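Long-range contacts in BLUF domain-containing protein (PDB 6W6Z), which probably senses blue light through a bound flavin, here flavin mononucleotide, as a BLUF-type photoreceptor: residues Tyr7-Glu13 / Gln71-Lys77; Trp92-Gln98 / Leu132-Thr138. All blocks are in the same frame, centred on the assembly; numbering follows the deposited sequence.

Contact 1: residues Tyr7-Glu13 / Gln71-Lys77; sequences YASQRNE and QRHYNIK. With FMN (flavin mononucleotide), chain B.
Tyr74 lays its ring alongside Gln10 where the outermost strand 73-83 runs antiparallel to strand 2-11 in the mixed sheet of the BLUF domain. Gln10 CB sits over one face of that ring, 4.0 Å from its centroid, in a CH-pi contact offset toward the rim. Both side chains run the same way, and the phenol OH of Tyr74 ends at Glu13, donating to the syn lone pair of OE1 at 3.0 Å. Glu13 OE2 takes Gln10 NE2 at 2.8 Å, so one carboxylate ties ring and amide together. In the backbone, Gln10 and Tyr74 form a hydrogen-bonded pair, as do Ala8 and Lys77; the register slips by one residue between the two pairs, a beta bulge with Asn75 at the corner.

Asn12 closes the far end. With CG anti to the backbone N (chi1 -171°), Asn12 ND2 reaches Gln71 O at 2.9 Å, nearly straight at the hydrogen (164°), while its own N-H bonds Arg72 O.

Toward the flavin, Ser9 OG and His73 ND1 share a hydrogen bond of 2.9 Å, and NE2 of the same ring bonds Ile67 O, so both ring nitrogens are held, which should fix the rotation of the imidazole. Arg72, salt-bridged to Asp70 and Glu28, sets NH2 3.0 Å from FMN O3', in the guanidinium plane. The flavin methyl C8M lies 3.7 Å above one face of the His73 imidazole, over its centre, and Ile76 CD1 covers the opposite face.

Contact 2: residues Trp92-Gln98 / Leu132-Thr138; sequences WSMKYVQ and LLIAEQT
Lys95 NZ is gripped by two carbonyl oxygens at the end of helix 125-134: Leu132 O and Ala135 O, each at 2.8 Å. Leu133 O lies close by as well, although its angle is too poor for a hydrogen bond. Carbonyls at a helix C-terminus carry partial negative charge, so a buried ammonium probably finds favourable surroundings here. The lysine reaches them as a fully extended chain, with CG anti to the backbone N (chi1 -172°), and on the way Lys95 CD lies 3.5 Å above the plane of the Trp92 ring, over its centre. That indole turns an edge to Leu133, whose CD1 meets CZ3 in the ring plane.

Lys95 begins strand 95-98, an outermost strand of the BLUF sheet, paired in parallel with strand 39-45. The chain leaving helix 125-134 after Ile134 passes across this strand in extended form, nearest it at Val97 and Thr138. Here the side chain of Gln137 does what a backbone carbonyl might: Tyr96 N donates to its OE1 at 3.0 Å, on a lone pair and in the amide carbonyl plane. One residue on, Thr138 N returns the bond to Tyr96 O at 2.8 Å, bent to 155° at the hydrogen. Gln98 N adds a weak bond to Thr138 OG1.

Apolar groups fill the step between helix and strand. Val97 CG1, anti to its own N (chi1 -179°), packs on Ala135 CB at 3.6 Å and also meets Leu132 CD2; Val41 of the neighbouring strand touches both Val97 and Leu132. At the other face of the strand, the Tyr96 ring lies against Leu22 and Leu26 of helix 18-36, and Thr138 O approaches its CD2 edge in the ring plane, 3.5 Å away.

Overall arrangement
Contacts 1 and 2 illustrate how one sheet can be finished differently at its two borders. The 7-13/71-77 contact joins strand 73-83 to strand 2-11, whereas the 92-98/132-138 contact brings a helix end and the chain after it against strand 95-98. Their centres stand 19 Å apart on opposite sides of the chain's centre, and neither touches the other. Both are partly buried. Contact 1 depends chiefly on paired backbone bonds, with polar side chains at the surface and flavin neighbours inward; contact 2 relies on a lysine held by helix-end carbonyls, a glutamine side chain, one backbone bond and apolar groups. Met94 of contact 2 also touches the flavin, so both contacts reach the same pocket.

Contact 1: residues Tyr7-Glu13 / Gln71-Lys77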
loop_
_atom_site.group_PDB
_atom_site.type_symbol
_atom_site.label_atom_id
_atom_site.label_comp_id
_atom_site.label_asym_id
_atom_site.label_seq_id
_atom_site.Cartn_x
_atom_site.Cartn_y
_atom_site.Cartn_z
ATOM N N TYR A 7 1.722 -7.119 0.723
ATOM C CA TYR A 7 1.559 -7.464 2.143
ATOM C C TYR A 7 0.383 -6.687 2.694
ATOM O O TYR A 7 -0.080 -5.674 2.142
ATOM C CB TYR A 7 2.867 -7.226 2.909
ATOM C CG TYR A 7 3.083 -5.765 3.187
ATOM C CD1 TYR A 7 2.514 -5.170 4.305
ATOM C CD2 TYR A 7 3.750 -4.958 2.276
ATOM C CE1 TYR A 7 2.644 -3.806 4.528
ATOM C CE2 TYR A 7 3.908 -3.596 2.509
ATOM C CZ TYR A 7 3.335 -3.019 3.630
ATOM O OH TYR A 7 3.426 -1.673 3.827
ATOM N N ALA A 8 -0.105 -7.166 3.828
ATOM C CA ALA A 8 -1.118 -6.427 4.577
ATOM C C ALA A 8 -0.607 -6.275 6.016
ATOM O O ALA A 8 0.307 -7.040 6.454
ATOM C CB ALA A 8 -2.468 -7.113 4.468
ATOM N N SER A 9 -1.087 -5.255 6.704
ATOM C CA SER A 9 -0.616 -4.906 8.076
ATOM C C SER A 9 -1.759 -4.267 8.863
ATOM O O SER A 9 -2.738 -3.809 8.257
ATOM C CB SER A 9 0.574 -3.971 8.047
ATOM O OG SER A 9 0.181 -2.699 7.554
ATOM N N GLN A 10 -1.624 -4.266 10.181
ATOM C CA GLN A 10 -2.555 -3.550 11.088
ATOM C C GLN A 10 -1.978 -2.162 11.369
ATOM O O GLN A 10 -0.756 -2.005 11.665
ATOM C CB GLN A 10 -2.758 -4.359 12.367
ATOM C CG GLN A 10 -3.893 -3.809 13.215
ATOM C CD GLN A 10 -5.264 -4.079 12.636
ATOM O OE1 GLN A 10 -5.422 -4.873 11.724
ATOM N NE2 GLN A 10 -6.284 -3.442 13.188
ATOM N N ARG A 11 -2.808 -1.140 11.276
ATOM C CA ARG A 11 -2.314 0.199 11.632
ATOM C C ARG A 11 -2.054 0.226 13.136
ATOM O O ARG A 11 -2.889 -0.318 13.868
ATOM C CB ARG A 11 -3.340 1.273 11.294
ATOM C CG ARG A 11 -2.817 2.643 11.664
ATOM C CD ARG A 11 -3.837 3.688 11.393
ATOM N NE ARG A 11 -4.742 3.911 12.507
ATOM C CZ ARG A 11 -4.452 4.684 13.553
ATOM N NH1 ARG A 11 -3.265 5.273 13.641
ATOM N NH2 ARG A 11 -5.348 4.835 14.509
ATOM N N ASN A 12 -0.974 0.881 13.573
ATOM C CA ASN A 12 -0.688 1.047 15.031
ATOM C C ASN A 12 -1.705 2.000 15.659
ATOM O O ASN A 12 -1.488 3.210 15.610
ATOM C CB ASN A 12 0.731 1.514 15.302
ATOM C CG ASN A 12 1.090 1.476 16.780
ATOM O OD1 ASN A 12 0.218 1.373 17.631
ATOM N ND2 ASN A 12 2.380 1.549 17.089
ATOM N N GLU A 13 -2.697 1.443 16.342
ATOM C CA GLU A 13 -3.826 2.219 16.911
ATOM C C GLU A 13 -3.298 3.080 18.071
ATOM O O GLU A 13 -4.014 3.982 18.509
ATOM C CB GLU A 13 -4.969 1.304 17.355
ATOM C CG GLU A 13 -5.588 0.475 16.230
ATOM C CD GLU A 13 -5.101 -0.968 16.139
ATOM O OE1 GLU A 13 -4.119 -1.301 16.828
ATOM O OE2 GLU A 13 -5.700 -1.758 15.373
ATOM N N GLN A 71 7.207 2.102 12.838
ATOM C CA GLN A 71 6.389 2.254 14.088
ATOM C C GLN A 71 4.873 2.350 13.794
ATOM O O GLN A 71 4.019 2.069 14.712
ATOM C CB GLN A 71 6.841 3.532 14.796
ATOM C CG GLN A 71 6.169 3.760 16.143
ATOM C CD GLN A 71 4.885 4.554 16.084
ATOM O OE1 GLN A 71 4.647 5.324 15.157
ATOM N NE2 GLN A 71 4.061 4.385 17.110
ATOM N N ARG A 72 4.511 2.759 12.587
ATOM C CA ARG A 72 3.101 3.168 12.246
ATOM C C ARG A 72 2.208 1.966 11.925
ATOM O O ARG A 72 0.933 2.117 11.798
ATOM C CB ARG A 72 3.159 4.213 11.136
ATOM C CG ARG A 72 3.693 5.538 11.652
ATOM C CD ARG A 72 4.086 6.532 10.608
ATOM N NE ARG A 72 5.228 6.102 9.823
ATOM C CZ ARG A 72 5.791 6.865 8.909
ATOM N NH1 ARG A 72 5.329 8.095 8.720
ATOM N NH2 ARG A 72 6.809 6.424 8.194
ATOM N N HIS A 73 2.768 0.775 11.808
ATOM C CA HIS A 73 1.979 -0.463 11.605
ATOM C C HIS A 73 2.705 -1.645 12.259
ATOM O O HIS A 73 3.861 -1.430 12.727
ATOM C CB HIS A 73 1.665 -0.667 10.118
ATOM C CG HIS A 73 2.857 -0.995 9.282
ATOM N ND1 HIS A 73 2.724 -1.458 8.008
ATOM C CD2 HIS A 73 4.189 -0.907 9.523
ATOM C CE1 HIS A 73 3.926 -1.672 7.492
ATOM N NE2 HIS A 73 4.856 -1.327 8.389
ATOM N N TYR A 74 2.007 -2.774 12.373
ATOM C CA TYR A 74 2.479 -4.012 13.045
ATOM C C TYR A 74 1.687 -5.199 12.509
ATOM O O TYR A 74 0.757 -4.992 11.685
ATOM C CB TYR A 74 2.353 -3.900 14.571
ATOM C CG TYR A 74 0.925 -3.890 15.066
ATOM C CD1 TYR A 74 0.125 -2.759 15.005
ATOM C CD2 TYR A 74 0.392 -5.017 15.655
ATOM C CE1 TYR A 74 -1.188 -2.786 15.448
ATOM C CE2 TYR A 74 -0.892 -5.045 16.142
ATOM C CZ TYR A 74 -1.702 -3.940 16.008
ATOM O OH TYR A 74 -2.977 -4.044 16.494
ATOM N N ASN A 75 2.051 -6.425 12.925
ATOM C CA ASN A 75 1.320 -7.634 12.469
ATOM C C ASN A 75 1.410 -7.706 10.931
ATOM O O ASN A 75 0.399 -7.906 10.278
ATOM C CB ASN A 75 -0.154 -7.574 12.901
ATOM C CG ASN A 75 -0.866 -8.914 12.883
ATOM O OD1 ASN A 75 -0.782 -9.654 13.852
ATOM N ND2 ASN A 75 -1.600 -9.219 11.812
ATOM N N ILE A 76 2.597 -7.569 10.369
ATOM C CA ILE A 76 2.763 -7.556 8.885
ATOM C C ILE A 76 2.490 -8.986 8.400
ATOM O O ILE A 76 3.128 -9.899 8.904
ATOM C CB ILE A 76 4.143 -7.012 8.442
ATOM C CG1 ILE A 76 4.287 -5.488 8.518
ATOM C CG2 ILE A 76 4.462 -7.436 7.013
ATOM C CD1 ILE A 76 4.275 -4.869 9.884
ATOM N N LYS A 77 1.589 -9.151 7.439
ATOM C CA LYS A 77 1.286 -10.422 6.745
ATOM C C LYS A 77 1.766 -10.347 5.289
ATOM O O LYS A 77 1.049 -9.795 4.410
ATOM C CB LYS A 77 -0.215 -10.692 6.843
ATOM C CG LYS A 77 -0.692 -11.967 6.166
ATOM C CD LYS A 77 -2.204 -12.132 6.254
ATOM C CE LYS A 77 -2.663 -13.480 5.755
ATOM N NZ LYS A 77 -4.086 -13.440 5.349
HETATM N N1 FMN B . 8.583 4.202 2.439
HETATM C C2 FMN B . 8.946 4.238 1.145
HETATM O O2 FMN B . 10.083 4.736 0.867
HETATM N N3 FMN B . 8.208 3.651 0.179
HETATM C C4 FMN B . 7.027 3.061 0.423
HETATM O O4 FMN B . 6.335 2.557 -0.457
HETATM C C4A FMN B . 6.540 3.042 1.797
HETATM N N5 FMN B . 5.388 2.508 2.143
HETATM C C5A FMN B . 5.056 2.477 3.458
HETATM C C6 FMN B . 3.844 1.919 3.794
HETATM C C7 FMN B . 3.459 1.825 5.121
HETATM C C7M FMN B . 2.121 1.222 5.415
HETATM C C8 FMN B . 4.252 2.458 6.189
HETATM C C8M FMN B . 3.745 2.372 7.621
HETATM C C9 FMN B . 5.473 3.014 5.844
HETATM C C9A FMN B . 5.869 3.075 4.513
HETATM N N10 FMN B . 7.056 3.686 4.125
HETATM C C10 FMN B . 7.414 3.653 2.792
HETATM C "C1'" FMN B . 7.983 4.359 5.095
HETATM C "C2'" FMN B . 9.169 3.552 5.574
HETATM O "O2'" FMN B . 8.706 2.581 6.526
HETATM C "C3'" FMN B . 10.163 4.530 6.253
HETATM O "O3'" FMN B . 9.494 5.426 7.148
HETATM C "C4'" FMN B . 10.863 5.453 5.277
HETATM O "O4'" FMN B . 11.493 4.670 4.236
HETATM C "C5'" FMN B . 11.959 6.278 5.996
HETATM O "O5'" FMN B . 13.011 5.465 6.562
HETATM P P FMN B . 14.344 6.089 7.302
HETATM O O1P FMN B . 13.945 6.108 8.766
HETATM O O2P FMN B . 15.408 5.075 6.921
HETATM O O3P FMN B . 14.572 7.482 6.742
#

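Contact 2: residues Trp92-Gln98 / Leu132-Thr138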
loop_
_atom_site.group_PDB
_atom_site.type_symbol
_atom_site.label_atom_id
_atom_site.label_comp_id
_atom_site.label_asym_id
_atom_site.label_seq_id
_atom_site.Cartn_x
_atom_site.Cartn_y
_atom_site.Cartn_z
ATOM N N TRP A 92 2.083 5.441 -10.800
ATOM C CA TRP A 92 2.228 6.016 -9.431
ATOM C C TRP A 92 3.463 5.507 -8.699
ATOM O O TRP A 92 3.586 4.272 -8.479
ATOM C CB TRP A 92 0.998 5.714 -8.586
ATOM C CG TRP A 92 -0.314 6.038 -9.228
ATOM C CD1 TRP A 92 -1.005 7.197 -9.112
ATOM C CD2 TRP A 92 -1.151 5.148 -9.990
ATOM N NE1 TRP A 92 -2.177 7.117 -9.799
ATOM C CE2 TRP A 92 -2.317 5.866 -10.323
ATOM C CE3 TRP A 92 -1.052 3.811 -10.385
ATOM C CZ2 TRP A 92 -3.348 5.316 -11.086
ATOM C CZ3 TRP A 92 -2.057 3.265 -11.151
ATOM C CH2 TRP A 92 -3.191 4.007 -11.497
ATOM N N SER A 93 4.266 6.440 -8.196
ATOM C CA SER A 93 5.337 6.205 -7.196
ATOM C C SER A 93 4.733 5.513 -5.964
ATOM O O SER A 93 5.281 4.456 -5.543
ATOM C CB SER A 93 6.061 7.474 -6.871
ATOM O OG SER A 93 6.818 7.835 -8.022
ATOM N N MET A 94 3.592 5.999 -5.528
ATOM C CA MET A 94 2.718 5.275 -4.562
ATOM C C MET A 94 1.295 5.814 -4.634
ATOM O O MET A 94 1.026 6.874 -4.036
ATOM C CB MET A 94 3.224 5.429 -3.131
ATOM C CG MET A 94 2.477 4.532 -2.155
ATOM S SD MET A 94 2.266 2.791 -2.658
ATOM C CE MET A 94 3.973 2.368 -3.002
ATOM N N LYS A 95 0.414 5.081 -5.312
ATOM C CA LYS A 95 -1.015 5.414 -5.415
ATOM C C LYS A 95 -1.600 5.250 -4.017
ATOM O O LYS A 95 -1.185 4.343 -3.311
ATOM C CB LYS A 95 -1.741 4.505 -6.408
ATOM C CG LYS A 95 -3.172 4.898 -6.711
ATOM C CD LYS A 95 -3.864 3.973 -7.665
ATOM C CE LYS A 95 -5.155 4.539 -8.196
ATOM N NZ LYS A 95 -5.784 3.633 -9.174
ATOM N N TYR A 96 -2.557 6.080 -3.680
ATOM C CA TYR A 96 -3.323 5.939 -2.433
ATOM C C TYR A 96 -4.779 5.685 -2.775
ATOM O O TYR A 96 -5.388 6.513 -3.467
ATOM C CB TYR A 96 -3.165 7.175 -1.572
ATOM C CG TYR A 96 -3.829 7.022 -0.229
ATOM C CD1 TYR A 96 -3.503 5.963 0.606
ATOM C CD2 TYR A 96 -4.795 7.887 0.188
ATOM C CE1 TYR A 96 -4.089 5.806 1.847
ATOM C CE2 TYR A 96 -5.381 7.763 1.436
ATOM C CZ TYR A 96 -5.060 6.693 2.250
ATOM O OH TYR A 96 -5.654 6.556 3.474
ATOM N N VAL A 97 -5.328 4.607 -2.216
ATOM C CA VAL A 97 -6.764 4.233 -2.369
ATOM C C VAL A 97 -7.380 3.959 -1.000
ATOM O O VAL A 97 -6.789 3.234 -0.200
ATOM C CB VAL A 97 -6.883 3.008 -3.288
ATOM C CG1 VAL A 97 -8.319 2.593 -3.509
ATOM C CG2 VAL A 97 -6.190 3.250 -4.598
ATOM N N GLN A 98 -8.566 4.493 -0.749
ATOM C CA GLN A 98 -9.313 4.185 0.489
ATOM C C GLN A 98 -10.553 3.392 0.100
ATOM O O GLN A 98 -10.717 3.113 -1.062
ATOM C CB GLN A 98 -9.644 5.461 1.267
ATOM C CG GLN A 98 -8.390 6.159 1.788
ATOM C CD GLN A 98 -8.682 7.245 2.796
ATOM O OE1 GLN A 98 -7.824 7.579 3.624
ATOM N NE2 GLN A 98 -9.880 7.802 2.714
ATOM N N LEU A 132 -7.873 -1.898 -7.126
ATOM C CA LEU A 132 -6.937 -0.807 -6.706
ATOM C C LEU A 132 -6.431 -0.057 -7.939
ATOM O O LEU A 132 -6.241 1.169 -7.839
ATOM C CB LEU A 132 -5.779 -1.392 -5.913
ATOM C CG LEU A 132 -6.111 -2.002 -4.549
ATOM C CD1 LEU A 132 -4.810 -2.375 -3.834
ATOM C CD2 LEU A 132 -6.927 -1.050 -3.689
ATOM N N LEU A 133 -6.198 -0.756 -9.043
ATOM C CA LEU A 133 -5.773 -0.131 -10.316
ATOM C C LEU A 133 -6.885 0.797 -10.843
ATOM O O LEU A 133 -6.550 1.910 -11.255
ATOM C CB LEU A 133 -5.425 -1.211 -11.337
ATOM C CG LEU A 133 -4.979 -0.684 -12.701
ATOM C CD1 LEU A 133 -3.726 0.179 -12.587
ATOM C CD2 LEU A 133 -4.733 -1.829 -13.684
ATOM N N ILE A 134 -8.143 0.359 -10.856
ATOM C CA ILE A 134 -9.239 1.132 -11.515
ATOM C C ILE A 134 -9.791 2.210 -10.578
ATOM O O ILE A 134 -10.316 3.195 -11.095
ATOM C CB ILE A 134 -10.345 0.222 -12.086
ATOM C CG1 ILE A 134 -11.211 -0.430 -11.003
ATOM C CG2 ILE A 134 -9.725 -0.786 -13.047
ATOM C CD1 ILE A 134 -12.355 -1.268 -11.545
ATOM N N ALA A 135 -9.674 2.068 -9.259
ATOM C CA ALA A 135 -10.095 3.088 -8.273
ATOM C C ALA A 135 -9.532 4.479 -8.626
ATOM O O ALA A 135 -8.369 4.589 -9.099
ATOM C CB ALA A 135 -9.669 2.666 -6.879
ATOM N N GLU A 136 -10.346 5.519 -8.409
ATOM C CA GLU A 136 -9.899 6.940 -8.401
ATOM C C GLU A 136 -8.912 7.070 -7.239
ATOM O O GLU A 136 -9.272 6.617 -6.154
ATOM C CB GLU A 136 -11.085 7.894 -8.158
ATOM N N GLN A 137 -7.725 7.622 -7.429
ATOM C CA GLN A 137 -6.808 7.853 -6.289
ATOM C C GLN A 137 -7.474 8.785 -5.268
ATOM O O GLN A 137 -8.131 9.790 -5.686
ATOM C CB GLN A 137 -5.470 8.403 -6.760
ATOM C CG GLN A 137 -4.630 8.991 -5.624
ATOM C CD GLN A 137 -3.205 9.047 -6.085
ATOM O OE1 GLN A 137 -2.361 8.325 -5.609
ATOM N NE2 GLN A 137 -2.967 9.821 -7.137
ATOM N N THR A 138 -7.299 8.504 -3.971
ATOM C CA THR A 138 -7.734 9.401 -2.871
ATOM C C THR A 138 -6.693 10.515 -2.704
ATOM O O THR A 138 -5.528 10.210 -2.346
ATOM C CB THR A 138 -7.962 8.615 -1.575
ATOM O OG1 THR A 138 -8.928 7.597 -1.852
ATOM C CG2 THR A 138 -8.377 9.502 -0.424
#